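Local coordinates for uncharacterized protein (Legionella longbeachae NSW150, PDB 4JZA) that probably removes the 3-phosphate from phosphatidylinositol 3-phosphate, acting as a phosphoinositide phosphatase that may alter host lipids during infection, at residues Y41-L52 against I95-T106. Numbering follows the deposited sequence.
Sequences YHRSFARRVDSL and IDDLHKELERFT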
loop_
_atom_site.group_PDB
_atom_site.type_symbol
_atom_site.label_atom_id
_atom_site.label_comp_id
_atom_site.label_asym_id
_atom_site.label_seq_id
_atom_site.Cartn_x
_atom_site.Cartn_y
_atom_site.Cartn_z
ATOM N N TYR A 41 -14.335 15.112 -9.674
ATOM C CA TYR A 41 -14.290 13.746 -9.172
ATOM C C TYR A 41 -14.264 12.713 -10.321
ATOM O O TYR A 41 -13.712 11.636 -10.162
ATOM C CB TYR A 41 -15.348 13.513 -8.066
ATOM C CG TYR A 41 -14.882 14.078 -6.705
ATOM C CD1 TYR A 41 -13.715 13.569 -6.061
ATOM C CD2 TYR A 41 -15.560 15.154 -6.074
ATOM C CE1 TYR A 41 -13.266 14.087 -4.840
ATOM C CE2 TYR A 41 -15.107 15.671 -4.859
ATOM C CZ TYR A 41 -13.968 15.132 -4.251
ATOM O OH TYR A 41 -13.523 15.636 -3.055
ATOM N N HIS A 42 -14.791 13.058 -11.491
ATOM C CA HIS A 42 -14.586 12.206 -12.655
ATOM C C HIS A 42 -13.110 11.991 -12.993
ATOM O O HIS A 42 -12.706 10.895 -13.371
ATOM C CB HIS A 42 -15.346 12.675 -13.902
ATOM C CG HIS A 42 -15.214 11.716 -15.041
ATOM N ND1 HIS A 42 -14.188 11.794 -15.973
ATOM C CD2 HIS A 42 -15.897 10.576 -15.320
ATOM C CE1 HIS A 42 -14.280 10.768 -16.806
ATOM N NE2 HIS A 42 -15.301 10.008 -16.422
ATOM N N ARG A 43 -12.298 13.010 -12.828
ATOM C CA ARG A 43 -10.847 12.856 -13.030
ATOM C C ARG A 43 -10.266 11.842 -12.034
ATOM O O ARG A 43 -9.571 10.931 -12.436
ATOM C CB ARG A 43 -10.093 14.210 -12.916
ATOM C CG ARG A 43 -8.622 14.106 -13.379
ATOM C CD ARG A 43 -7.830 15.413 -13.316
ATOM N NE ARG A 43 -7.147 15.552 -12.037
ATOM C CZ ARG A 43 -5.833 15.501 -11.864
ATOM N NH1 ARG A 43 -5.002 15.305 -12.880
ATOM N NH2 ARG A 43 -5.336 15.640 -10.661
ATOM N N SER A 44 -10.581 11.978 -10.754
ATOM C CA SER A 44 -10.030 11.078 -9.738
ATOM C C SER A 44 -10.457 9.630 -9.988
ATOM O O SER A 44 -9.700 8.681 -9.757
ATOM C CB SER A 44 -10.362 11.563 -8.313
ATOM O OG SER A 44 -9.649 12.802 -8.051
ATOM N N PHE A 45 -11.646 9.483 -10.540
ATOM C CA PHE A 45 -12.183 8.171 -10.878
ATOM C C PHE A 45 -11.411 7.499 -12.026
ATOM O O PHE A 45 -10.973 6.358 -11.930
ATOM C CB PHE A 45 -13.673 8.309 -11.197
ATOM C CG PHE A 45 -14.239 7.130 -11.858
ATOM C CD1 PHE A 45 -14.628 6.053 -11.121
ATOM C CD2 PHE A 45 -14.359 7.097 -13.222
ATOM C CE1 PHE A 45 -15.119 4.940 -11.737
ATOM C CE2 PHE A 45 -14.852 5.998 -13.843
ATOM C CZ PHE A 45 -15.222 4.924 -13.092
ATOM N N ALA A 46 -11.234 8.205 -13.112
ATOM C CA ALA A 46 -10.429 7.665 -14.184
ATOM C C ALA A 46 -8.984 7.386 -13.735
ATOM O O ALA A 46 -8.362 6.443 -14.195
ATOM C CB ALA A 46 -10.425 8.640 -15.353
ATOM N N ARG A 47 -8.426 8.221 -12.860
ATOM C CA ARG A 47 -7.030 8.014 -12.464
ATOM C C ARG A 47 -6.941 6.741 -11.696
ATOM O O ARG A 47 -6.005 5.985 -11.919
ATOM C CB ARG A 47 -6.392 9.172 -11.661
ATOM C CG ARG A 47 -6.184 10.452 -12.436
ATOM C CD ARG A 47 -5.579 11.559 -11.553
ATOM N NE ARG A 47 -4.161 11.545 -11.860
ATOM C CZ ARG A 47 -3.155 11.515 -10.985
ATOM N NH1 ARG A 47 -3.314 11.591 -9.660
ATOM N NH2 ARG A 47 -1.936 11.438 -11.461
ATOM N N ARG A 48 -7.918 6.479 -10.838
ATOM C CA ARG A 48 -7.853 5.290 -9.970
ATOM C C ARG A 48 -8.089 4.029 -10.764
ATOM O O ARG A 48 -7.389 3.047 -10.573
ATOM C CB ARG A 48 -8.865 5.355 -8.835
ATOM C CG ARG A 48 -8.524 4.472 -7.654
ATOM C CD ARG A 48 -7.806 5.249 -6.581
ATOM N NE ARG A 48 -7.159 4.365 -5.656
ATOM C CZ ARG A 48 -6.021 3.751 -5.899
ATOM N NH1 ARG A 48 -5.389 3.976 -7.026
ATOM N NH2 ARG A 48 -5.503 2.912 -5.010
ATOM N N VAL A 49 -9.072 4.057 -11.646
ATOM C CA VAL A 49 -9.267 2.940 -12.535
ATOM C C VAL A 49 -7.974 2.643 -13.282
ATOM O O VAL A 49 -7.494 1.505 -13.274
ATOM C CB VAL A 49 -10.411 3.171 -13.547
ATOM C CG1 VAL A 49 -10.427 2.076 -14.598
ATOM C CG2 VAL A 49 -11.757 3.167 -12.850
ATOM N N ASP A 50 -7.409 3.666 -13.908
ATOM C CA ASP A 50 -6.239 3.496 -14.757
ATOM C C ASP A 50 -5.079 2.962 -13.951
ATOM O O ASP A 50 -4.396 2.046 -14.358
ATOM C CB ASP A 50 -5.904 4.830 -15.454
ATOM C CG ASP A 50 -4.636 4.772 -16.340
ATOM O OD1 ASP A 50 -4.564 4.040 -17.353
ATOM O OD2 ASP A 50 -3.703 5.516 -16.038
ATOM N N SER A 51 -4.875 3.481 -12.770
ATOM C CA SER A 51 -3.728 3.034 -11.973
ATOM C C SER A 51 -3.828 1.573 -11.551
ATOM O O SER A 51 -2.817 0.893 -11.474
ATOM C CB SER A 51 -3.561 3.917 -10.730
ATOM O OG SER A 51 -2.307 3.717 -10.136
ATOM N N LEU A 52 -5.033 1.117 -11.234
ATOM C CA LEU A 52 -5.234 -0.253 -10.797
ATOM C C LEU A 52 -5.130 -1.230 -11.961
ATOM O O LEU A 52 -4.692 -2.396 -11.806
ATOM C CB LEU A 52 -6.582 -0.403 -10.066
ATOM C CG LEU A 52 -6.667 0.313 -8.722
ATOM C CD1 LEU A 52 -8.052 0.153 -8.159
ATOM C CD2 LEU A 52 -5.654 -0.188 -7.706
ATOM N N ILE A 95 -20.290 11.801 -7.428
ATOM C CA ILE A 95 -19.269 11.068 -6.751
ATOM C C ILE A 95 -19.747 9.724 -6.188
ATOM O O ILE A 95 -18.934 8.788 -6.044
ATOM C CB ILE A 95 -18.639 11.892 -5.618
ATOM C CG1 ILE A 95 -17.293 11.231 -5.192
ATOM C CG2 ILE A 95 -19.670 12.090 -4.523
ATOM C CD1 ILE A 95 -16.739 11.576 -3.815
ATOM N N ASP A 96 -21.033 9.621 -5.862
ATOM C CA ASP A 96 -21.615 8.368 -5.395
ATOM C C ASP A 96 -21.720 7.330 -6.458
ATOM O O ASP A 96 -21.519 6.182 -6.167
ATOM C CB ASP A 96 -23.042 8.582 -4.903
ATOM C CG ASP A 96 -23.111 9.301 -3.558
ATOM O OD1 ASP A 96 -22.239 9.017 -2.696
ATOM O OD2 ASP A 96 -24.052 10.134 -3.380
ATOM N N ASP A 97 -22.101 7.731 -7.679
ATOM C CA ASP A 97 -22.270 6.802 -8.805
ATOM C C ASP A 97 -20.903 6.319 -9.180
ATOM O O ASP A 97 -20.708 5.158 -9.407
ATOM C CB ASP A 97 -22.900 7.471 -10.065
ATOM C CG ASP A 97 -24.221 8.234 -9.779
ATOM O OD1 ASP A 97 -25.171 7.636 -9.271
ATOM O OD2 ASP A 97 -24.301 9.447 -10.067
ATOM N N LEU A 98 -19.956 7.249 -9.275
ATOM C CA LEU A 98 -18.595 6.925 -9.654
ATOM C C LEU A 98 -17.885 6.067 -8.589
ATOM O O LEU A 98 -17.028 5.239 -8.919
ATOM C CB LEU A 98 -17.791 8.189 -9.917
ATOM C CG LEU A 98 -18.249 9.213 -10.970
ATOM C CD1 LEU A 98 -17.340 10.422 -10.954
ATOM C CD2 LEU A 98 -18.286 8.657 -12.380
ATOM N N HIS A 99 -18.222 6.234 -7.320
ATOM C CA HIS A 99 -17.575 5.402 -6.322
ATOM C C HIS A 99 -18.071 3.979 -6.494
ATOM O O HIS A 99 -17.334 3.018 -6.252
ATOM C CB HIS A 99 -17.740 5.896 -4.866
ATOM C CG HIS A 99 -16.687 5.338 -3.965
ATOM N ND1 HIS A 99 -16.796 4.090 -3.378
ATOM C CD2 HIS A 99 -15.437 5.774 -3.680
ATOM C CE1 HIS A 99 -15.679 3.797 -2.742
ATOM N NE2 HIS A 99 -14.839 4.805 -2.904
ATOM N N LYS A 100 -19.288 3.838 -6.990
ATOM C CA LYS A 100 -19.860 2.520 -7.108
ATOM C C LYS A 100 -19.227 1.833 -8.287
ATOM O O LYS A 100 -18.716 0.733 -8.137
ATOM C CB LYS A 100 -21.381 2.547 -7.200
ATOM C CG LYS A 100 -21.990 1.173 -6.964
ATOM C CD LYS A 100 -23.490 1.210 -6.723
ATOM C CE LYS A 100 -24.002 -0.157 -6.256
ATOM N NZ LYS A 100 -25.388 -0.083 -5.691
ATOM N N GLU A 101 -19.188 2.480 -9.437
ATOM C CA GLU A 101 -18.402 1.968 -10.560
ATOM C C GLU A 101 -16.945 1.581 -10.176
ATOM O O GLU A 101 -16.440 0.530 -10.552
ATOM C CB GLU A 101 -18.381 2.993 -11.699
ATOM C CG GLU A 101 -19.702 3.099 -12.450
ATOM C CD GLU A 101 -20.219 1.719 -12.844
ATOM O OE1 GLU A 101 -19.444 0.915 -13.444
ATOM O OE2 GLU A 101 -21.391 1.440 -12.498
ATOM N N LEU A 102 -16.266 2.421 -9.417
ATOM C CA LEU A 102 -14.959 2.036 -8.941
ATOM C C LEU A 102 -15.023 0.789 -8.128
ATOM O O LEU A 102 -14.156 -0.050 -8.285
ATOM C CB LEU A 102 -14.298 3.136 -8.112
ATOM C CG LEU A 102 -12.986 2.794 -7.355
ATOM C CD1 LEU A 102 -11.905 2.326 -8.318
ATOM C CD2 LEU A 102 -12.472 3.990 -6.590
ATOM N N GLU A 103 -15.984 0.674 -7.206
ATOM C CA GLU A 103 -16.049 -0.535 -6.346
ATOM C C GLU A 103 -16.259 -1.770 -7.243
ATOM O O GLU A 103 -15.643 -2.823 -7.041
ATOM C CB GLU A 103 -17.152 -0.433 -5.313
ATOM C CG GLU A 103 -16.922 0.520 -4.136
ATOM C CD GLU A 103 -18.198 0.842 -3.292
ATOM O OE1 GLU A 103 -19.160 0.076 -3.348
ATOM O OE2 GLU A 103 -18.266 1.841 -2.541
ATOM N N ARG A 104 -17.087 -1.615 -8.277
ATOM C CA ARG A 104 -17.401 -2.721 -9.153
ATOM C C ARG A 104 -16.195 -3.173 -9.950
ATOM O O ARG A 104 -15.980 -4.353 -10.093
ATOM C CB ARG A 104 -18.480 -2.324 -10.158
ATOM C CG ARG A 104 -19.920 -2.390 -9.654
ATOM C CD ARG A 104 -20.928 -2.257 -10.807
ATOM N NE ARG A 104 -22.315 -2.266 -10.304
ATOM C CZ ARG A 104 -23.133 -1.211 -10.255
ATOM N NH1 ARG A 104 -22.733 -0.015 -10.689
ATOM N NH2 ARG A 104 -24.367 -1.360 -9.777
ATOM N N PHE A 105 -15.456 -2.222 -10.508
ATOM C CA PHE A 105 -14.289 -2.505 -11.337
ATOM C C PHE A 105 -13.195 -3.154 -10.492
ATOM O O PHE A 105 -12.546 -4.130 -10.906
ATOM C CB PHE A 105 -13.797 -1.221 -12.030
ATOM C CG PHE A 105 -12.434 -1.343 -12.636
ATOM C CD1 PHE A 105 -12.277 -1.804 -13.927
ATOM C CD2 PHE A 105 -11.288 -1.001 -11.900
ATOM C CE1 PHE A 105 -11.011 -1.932 -14.475
ATOM C CE2 PHE A 105 -10.017 -1.142 -12.429
ATOM C CZ PHE A 105 -9.879 -1.623 -13.718
ATOM N N THR A 106 -13.034 -2.653 -9.286
ATOM C CA THR A 106 -11.981 -3.157 -8.443
ATOM C C THR A 106 -12.292 -4.630 -8.050
ATOM O O THR A 106 -11.442 -5.516 -8.135
ATOM C CB THR A 106 -11.786 -2.204 -7.217
ATOM O OG1 THR A 106 -11.605 -0.837 -7.658
ATOM C CG2 THR A 106 -10.579 -2.619 -6.423
#
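The carbonyl oxygen of Leu102 is gripped twice from within its own helix, by the backbone N of Thr106 and by Thr106 OG1 at 2.7 Å, the two donors coming from opposite faces of the carbonyl plane. That second bond fixes the rotation of the Thr106 side chain, and Leu52 CD1 from helix 41-62 rests 3.7 Å from Thr106 OG1. Phe45 is inserted between the helices: with CG trans to its backbone N (chi1 166°), the ring brings CE1 to 3.6 Å from Leu102 N, which lies at the ring edge. Leu98 CD2 covers one ring face and Val49 CG2 the other, both offset toward the rim. The segments run as neighbouring parallel helices, axes 10.0 Å apart and only 4° from parallel, in the run of helices that the chain inserts between strands 31-35 and 144-150 of the mixed sheet; helix 74-87 intervenes in sequence and also packs on Val49 and Phe105. Here Val49 CG1 sits over the centre of the Phe105 ring, a CH-pi contact 3.9 Å from the centroid, while Leu52 CB approaches that ring's edge. At the N-terminal ends Ile95 CD1 lies over the centre of one face of the Tyr41 ring, a CH-pi contact 4.2 Å from the centroid; both residues touch Asp646 of helix 643-652. Arg48 lays its CG against both methyls of Leu102, then bends at chi2 (96°) to carry its guanidinium to Asp653 O and Glu133.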